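PDB 3AIZ: DNA polymerase sliding clamp 3 from Sulfolobus tokodaii, which forms part of a ring that encircles DNA and tethers the polymerase and other DNA-processing proteins to it during replication. Local coordinates for residues 124-129 and 222-227; 195-200 and 239-244. All blocks are in the same frame, centred on the assembly; numbering follows the deposited sequence.

Contact 1 (124-129 and 222-227); sequences LNLEFP and QIPLKL
Phe128 and Ile223 reach each other where the loop 124-129 passes the beginning of strand 223-231 nearly at a right angle (93° between the end-to-end directions of 126-129 and 223-226); the closest pair of CA atoms, those of Leu126 and Ile223, is 7.8 Å apart. The two segments meet mainly through side chains, with a modest 273 Å² buried between them. Phe128 and Ile223 carry the contact. A chi1 of -61° turns the phenylalanine CG to the side opposite the carbonyl carbon and carries the ring over to the strand. There the ring meets Ile223, Pro224 and Lys226, passing over Leu225, whose side chain starts out on the other side. Its CD2 lies 3.6 Å from Ile223 CD1, the backbone oxygen of Pro224 approaches the ring edge near its plane at CE2, and its CZ is 3.6 Å from Lys226 CB. The lysine runs across the aromatic side chain at about a right angle, CD also lying within packing distance of CE1 and CZ; its extended chain then leads NZ away towards Asp238, with which it forms a long, weak ion pair. Ile223 uses its delta methyl as a probe: CD1 meets the phenylalanine, comes 3.5 Å from the main-chain Glu127 O, and reaches Pro129 CD end-on at 3.7 Å. Beside this cluster, Leu126 sets CD2 on the ring of Pro224, 3.8 Å from its CD and nearly as close to CG, while Asn123 touches the same proline. Ala218 of strand 214-220 adds further cover to Phe128. Segment 124-129 is the end of the interdomain connecting loop of the PCNA fold, laid here by apolar contacts on strand 223-231; in PCNA relatives, this loop borders the groove that receives the PIP-box motifs of partner proteins.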
loop_
_atom_site.group_PDB
_atom_site.type_symbol
_atom_site.label_atom_id
_atom_site.label_comp_id
_atom_site.label_asym_id
_atom_site.label_seq_id
_atom_site.Cartn_x
_atom_site.Cartn_y
_atom_site.Cartn_z
ATOM N N LEU C 124 -42.620 -20.173 -21.042
ATOM C CA LEU C 124 -43.211 -21.449 -21.433
ATOM C C LEU C 124 -42.172 -22.350 -22.089
ATOM O O LEU C 124 -41.899 -23.452 -21.610
ATOM C CB LEU C 124 -44.383 -21.220 -22.389
ATOM C CG LEU C 124 -45.574 -20.435 -21.834
ATOM C CD1 LEU C 124 -46.570 -20.112 -22.937
ATOM C CD2 LEU C 124 -46.249 -21.211 -20.713
ATOM N N ASN C 125 -41.598 -21.876 -23.190
ATOM C CA ASN C 125 -40.554 -22.615 -23.888
ATOM C C ASN C 125 -39.451 -21.691 -24.386
ATOM O O ASN C 125 -39.726 -20.626 -24.943
ATOM C CB ASN C 125 -41.142 -23.409 -25.055
ATOM C CG ASN C 125 -40.116 -24.303 -25.725
ATOM O OD1 ASN C 125 -39.061 -24.587 -25.160
ATOM N ND2 ASN C 125 -40.426 -24.757 -26.935
ATOM N N LEU C 126 -38.203 -22.103 -24.186
ATOM C CA LEU C 126 -37.057 -21.296 -24.591
ATOM C C LEU C 126 -36.050 -22.099 -25.409
ATOM O O LEU C 126 -35.520 -23.109 -24.945
ATOM C CB LEU C 126 -36.374 -20.690 -23.364
ATOM C CG LEU C 126 -36.382 -19.162 -23.287
ATOM C CD1 LEU C 126 -37.785 -18.617 -23.515
ATOM C CD2 LEU C 126 -35.819 -18.684 -21.955
ATOM N N GLU C 127 -35.792 -21.641 -26.630
ATOM C CA GLU C 127 -34.795 -22.264 -27.492
ATOM C C GLU C 127 -33.577 -21.360 -27.610
ATOM O O GLU C 127 -33.659 -20.270 -28.178
ATOM C CB GLU C 127 -35.377 -22.538 -28.881
ATOM C CG GLU C 127 -36.588 -23.457 -28.882
ATOM C CD GLU C 127 -36.255 -24.863 -28.424
ATOM O OE1 GLU C 127 -35.063 -25.237 -28.462
ATOM O OE2 GLU C 127 -37.186 -25.595 -28.027
ATOM N N PHE C 128 -32.450 -21.814 -27.070
ATOM C CA PHE C 128 -31.224 -21.024 -27.072
ATOM C C PHE C 128 -30.349 -21.337 -28.280
ATOM O O PHE C 128 -29.929 -22.477 -28.469
ATOM C CB PHE C 128 -30.433 -21.256 -25.782
ATOM C CG PHE C 128 -31.172 -20.859 -24.539
ATOM C CD1 PHE C 128 -31.828 -21.806 -23.774
ATOM C CD2 PHE C 128 -31.212 -19.535 -24.135
ATOM C CE1 PHE C 128 -32.509 -21.442 -22.631
ATOM C CE2 PHE C 128 -31.893 -19.165 -22.993
ATOM C CZ PHE C 128 -32.542 -20.118 -22.240
ATOM N N PRO C 129 -30.068 -20.314 -29.100
ATOM C CA PRO C 129 -29.233 -20.447 -30.299
ATOM C C PRO C 129 -27.818 -20.887 -29.947
ATOM O O PRO C 129 -27.211 -21.662 -30.687
ATOM C CB PRO C 129 -29.200 -19.023 -30.864
ATOM C CG PRO C 129 -30.384 -18.341 -30.277
ATOM C CD PRO C 129 -30.555 -18.937 -28.916
ATOM N N GLN C 222 -33.014 -11.167 -28.069
ATOM C CA GLN C 222 -34.370 -10.936 -27.575
ATOM C C GLN C 222 -34.893 -12.022 -26.636
ATOM O O GLN C 222 -36.074 -12.029 -26.291
ATOM C CB GLN C 222 -35.341 -10.741 -28.743
ATOM C CG GLN C 222 -35.111 -9.465 -29.532
ATOM C CD GLN C 222 -36.016 -9.362 -30.741
ATOM O OE1 GLN C 222 -36.498 -10.371 -31.258
ATOM N NE2 GLN C 222 -36.251 -8.139 -31.204
ATOM N N ILE C 223 -34.020 -12.938 -26.228
ATOM C CA ILE C 223 -34.400 -13.957 -25.252
ATOM C C ILE C 223 -33.504 -13.876 -24.021
ATOM O O ILE C 223 -32.370 -13.406 -24.105
ATOM C CB ILE C 223 -34.362 -15.384 -25.845
ATOM C CG1 ILE C 223 -32.920 -15.850 -26.052
ATOM C CG2 ILE C 223 -35.156 -15.446 -27.141
ATOM C CD1 ILE C 223 -32.811 -17.293 -26.493
ATOM N N PRO C 224 -34.016 -14.330 -22.867
ATOM C CA PRO C 224 -33.293 -14.222 -21.595
ATOM C C PRO C 224 -31.957 -14.954 -21.607
ATOM O O PRO C 224 -31.788 -15.932 -22.334
ATOM C CB PRO C 224 -34.240 -14.899 -20.596
ATOM C CG PRO C 224 -35.586 -14.828 -21.230
ATOM C CD PRO C 224 -35.338 -14.958 -22.700
ATOM N N LEU C 225 -31.017 -14.469 -20.804
ATOM C CA LEU C 225 -29.757 -15.162 -20.580
ATOM C C LEU C 225 -29.954 -16.195 -19.483
ATOM O O LEU C 225 -30.405 -15.862 -18.389
ATOM C CB LEU C 225 -28.672 -14.169 -20.160
ATOM C CG LEU C 225 -27.444 -14.745 -19.443
ATOM C CD1 LEU C 225 -26.682 -15.705 -20.345
ATOM C CD2 LEU C 225 -26.533 -13.631 -18.952
ATOM N N LYS C 226 -29.626 -17.450 -19.772
ATOM C CA LYS C 226 -29.742 -18.492 -18.762
ATOM C C LYS C 226 -28.384 -18.921 -18.226
ATOM O O LYS C 226 -27.640 -19.638 -18.895
ATOM C CB LYS C 226 -30.494 -19.712 -19.294
ATOM C CG LYS C 226 -30.738 -20.767 -18.226
ATOM C CD LYS C 226 -31.308 -22.053 -18.798
ATOM C CE LYS C 226 -31.493 -23.090 -17.700
ATOM N NZ LYS C 226 -31.840 -24.430 -18.239
ATOM N N LEU C 227 -28.067 -18.475 -17.015
ATOM C CA LEU C 227 -26.875 -18.939 -16.325
ATOM C C LEU C 227 -27.252 -20.088 -15.403
ATOM O O LEU C 227 -27.934 -19.890 -14.397
ATOM C CB LEU C 227 -26.240 -17.810 -15.515
ATOM C CG LEU C 227 -25.720 -16.599 -16.289
ATOM C CD1 LEU C 227 -25.273 -15.507 -15.330
ATOM C CD2 LEU C 227 -24.588 -17.001 -17.221
#

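Contact 2 (195-200 and 239-244)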
loop_
_atom_site.group_PDB
_atom_site.type_symbol
_atom_site.label_atom_id
_atom_site.label_comp_id
_atom_site.label_asym_id
_atom_site.label_seq_id
_atom_site.Cartn_x
_atom_site.Cartn_y
_atom_site.Cartn_z
ATOM N N SER C 195 -26.699 -10.555 -27.662
ATOM C CA SER C 195 -27.714 -9.759 -26.984
ATOM C C SER C 195 -27.106 -9.087 -25.760
ATOM O O SER C 195 -26.025 -9.466 -25.309
ATOM C CB SER C 195 -28.911 -10.622 -26.584
ATOM O OG SER C 195 -28.512 -11.692 -25.749
ATOM N N VAL C 196 -27.805 -8.090 -25.228
ATOM C CA VAL C 196 -27.291 -7.317 -24.104
ATOM C C VAL C 196 -28.096 -7.581 -22.836
ATOM O O VAL C 196 -29.312 -7.745 -22.888
ATOM C CB VAL C 196 -27.314 -5.810 -24.416
ATOM C CG1 VAL C 196 -26.666 -5.026 -23.288
ATOM C CG2 VAL C 196 -26.609 -5.534 -25.733
ATOM N N TYR C 197 -27.409 -7.623 -21.698
ATOM C CA TYR C 197 -28.065 -7.861 -20.417
ATOM C C TYR C 197 -27.551 -6.909 -19.344
ATOM O O TYR C 197 -26.439 -6.393 -19.443
ATOM C CB TYR C 197 -27.860 -9.310 -19.973
ATOM C CG TYR C 197 -28.328 -10.322 -20.990
ATOM C CD1 TYR C 197 -29.673 -10.647 -21.106
ATOM C CD2 TYR C 197 -27.428 -10.949 -21.839
ATOM C CE1 TYR C 197 -30.106 -11.569 -22.039
ATOM C CE2 TYR C 197 -27.851 -11.872 -22.772
ATOM C CZ TYR C 197 -29.190 -12.177 -22.869
ATOM O OH TYR C 197 -29.615 -13.098 -23.797
ATOM N N GLY C 198 -28.368 -6.678 -18.320
ATOM C CA GLY C 198 -27.986 -5.808 -17.224
ATOM C C GLY C 198 -26.741 -6.310 -16.522
ATOM O O GLY C 198 -26.649 -7.485 -16.166
ATOM N N LEU C 199 -25.779 -5.417 -16.320
ATOM C CA LEU C 199 -24.506 -5.792 -15.717
ATOM C C LEU C 199 -24.672 -6.292 -14.282
ATOM O O LEU C 199 -24.163 -7.355 -13.929
ATOM C CB LEU C 199 -23.517 -4.621 -15.774
ATOM C CG LEU C 199 -22.085 -4.869 -15.290
ATOM C CD1 LEU C 199 -21.114 -3.925 -15.983
ATOM C CD2 LEU C 199 -21.982 -4.738 -13.778
ATOM N N GLU C 200 -25.390 -5.531 -13.464
ATOM C CA GLU C 200 -25.547 -5.872 -12.053
ATOM C C GLU C 200 -26.160 -7.255 -11.839
ATOM O O GLU C 200 -25.757 -7.987 -10.934
ATOM C CB GLU C 200 -26.374 -4.808 -11.323
ATOM C CG GLU C 200 -27.733 -4.535 -11.945
ATOM C CD GLU C 200 -28.570 -3.580 -11.117
ATOM O OE1 GLU C 200 -29.227 -2.696 -11.708
ATOM O OE2 GLU C 200 -28.567 -3.711 -9.873
ATOM N N PHE C 239 -30.407 -18.912 -13.430
ATOM C CA PHE C 239 -30.668 -17.480 -13.407
ATOM C C PHE C 239 -31.074 -16.994 -14.794
ATOM O O PHE C 239 -30.256 -16.965 -15.714
ATOM C CB PHE C 239 -29.437 -16.715 -12.917
ATOM C CG PHE C 239 -29.076 -16.996 -11.487
ATOM C CD1 PHE C 239 -28.353 -18.127 -11.148
ATOM C CD2 PHE C 239 -29.459 -16.126 -10.479
ATOM C CE1 PHE C 239 -28.020 -18.387 -9.833
ATOM C CE2 PHE C 239 -29.129 -16.382 -9.162
ATOM C CZ PHE C 239 -28.408 -17.513 -8.839
ATOM N N TYR C 240 -32.342 -16.625 -14.944
ATOM C CA TYR C 240 -32.838 -16.081 -16.201
ATOM C C TYR C 240 -32.855 -14.559 -16.145
ATOM O O TYR C 240 -33.624 -13.967 -15.386
ATOM C CB TYR C 240 -34.244 -16.605 -16.503
ATOM C CG TYR C 240 -34.326 -18.107 -16.656
ATOM C CD1 TYR C 240 -34.393 -18.933 -15.541
ATOM C CD2 TYR C 240 -34.344 -18.698 -17.911
ATOM C CE1 TYR C 240 -34.471 -20.305 -15.673
ATOM C CE2 TYR C 240 -34.422 -20.072 -18.053
ATOM C CZ TYR C 240 -34.486 -20.870 -16.930
ATOM O OH TYR C 240 -34.564 -22.238 -17.058
ATOM N N ILE C 241 -32.006 -13.928 -16.948
ATOM C CA ILE C 241 -31.914 -12.473 -16.970
ATOM C C ILE C 241 -32.498 -11.901 -18.259
ATOM O O ILE C 241 -32.106 -12.294 -19.356
ATOM C CB ILE C 241 -30.459 -12.004 -16.806
ATOM C CG1 ILE C 241 -29.831 -12.665 -15.578
ATOM C CG2 ILE C 241 -30.394 -10.488 -16.700
ATOM C CD1 ILE C 241 -28.392 -12.282 -15.347
ATOM N N ALA C 242 -33.437 -10.971 -18.116
ATOM C CA ALA C 242 -34.132 -10.386 -19.259
ATOM C C ALA C 242 -33.189 -9.611 -20.177
ATOM O O ALA C 242 -32.203 -9.035 -19.719
ATOM C CB ALA C 242 -35.270 -9.493 -18.787
ATOM N N PRO C 243 -33.498 -9.602 -21.482
ATOM C CA PRO C 243 -32.693 -8.946 -22.518
ATOM C C PRO C 243 -32.807 -7.424 -22.490
ATOM O O PRO C 243 -33.780 -6.885 -21.964
ATOM C CB PRO C 243 -33.300 -9.476 -23.824
ATOM C CG PRO C 243 -34.116 -10.669 -23.433
ATOM C CD PRO C 243 -34.612 -10.368 -22.062
ATOM N N ARG C 244 -31.813 -6.751 -23.061
ATOM C CA ARG C 244 -31.811 -5.296 -23.203
ATOM C C ARG C 244 -31.957 -4.539 -21.889
ATOM O O ARG C 244 -32.661 -3.533 -21.826
ATOM C CB ARG C 244 -32.903 -4.839 -24.174
ATOM C CG ARG C 244 -32.589 -5.085 -25.637
ATOM C CD ARG C 244 -33.510 -4.266 -26.527
ATOM N NE ARG C 244 -33.300 -4.541 -27.945
ATOM C CZ ARG C 244 -33.931 -3.909 -28.928
ATOM N NH1 ARG C 244 -34.815 -2.959 -28.650
ATOM N NH2 ARG C 244 -33.679 -4.227 -30.191
#
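Val196 and Arg244 face each other with CA atoms 5.0 Å apart, and Tyr197 and Pro243 lie almost as close, where the tail leaving strand 235-241 passes the end of strand 193-198. A single hydrogen bond ties the backbones: Arg244 N donates to Val196 O over 2.7 Å, at a bent N-H...O angle of 139° and with the donor tilted 29° from the carbonyl plane. The side chain of Arg244 starts away from the strand and is poorly ordered; the bond uses its backbone N. Tyr197 supplies the principal side-chain contact, its ring set against the backbone of 241-243. Ala242 O approaches the ring edge near its plane, 3.3 Å from CD1, whereas Ile241 O comes up obliquely, 3.4 Å from CE1. Farther on, CE1 packs 3.7 Å from Pro243 CA. The base of the tyrosine is covered more loosely by Ile241, whose CG2 is 4.3 Å from Tyr197 CB. Phe219 and Leu225 also pack against the tyrosine, and its buried hydroxyl is satisfied by a hydrogen bond with Ile223 O; Ser195 OG bonds to Gly220 O. Gly198 next takes the N-cap position of helix 199-203. The arrangement brings the C-terminal tail of a PCNA subunit, with its Ala-Pro pair, alongside the end of strand 193-198; in relatives this tail forms one wall of the site for PIP-box partners, consistent with a similar place here.

The centres of contacts 1 and 2 lie 11 Å apart on the same side of the chain's centre. Along the sequence their segments alternate, in the order 124-129, 195-200, 222-227, 239-244. Strands 223-231 and 235-241 are antiparallel neighbours in one sheet, joined for instance by Leu227 O and Phe239 N at 2.8 Å; the connecting loop packs on the first, and the tail continues the second. The hydroxyl of Tyr197 in contact 2 joins Ile223 of contact 1 directly, and Lys226 CE packs on Tyr240 OH at 3.3 Å. Loop and tail thus approach one surface of the C-terminal domain, where PCNA relatives recruit their partners, probably framing a comparable docking surface here.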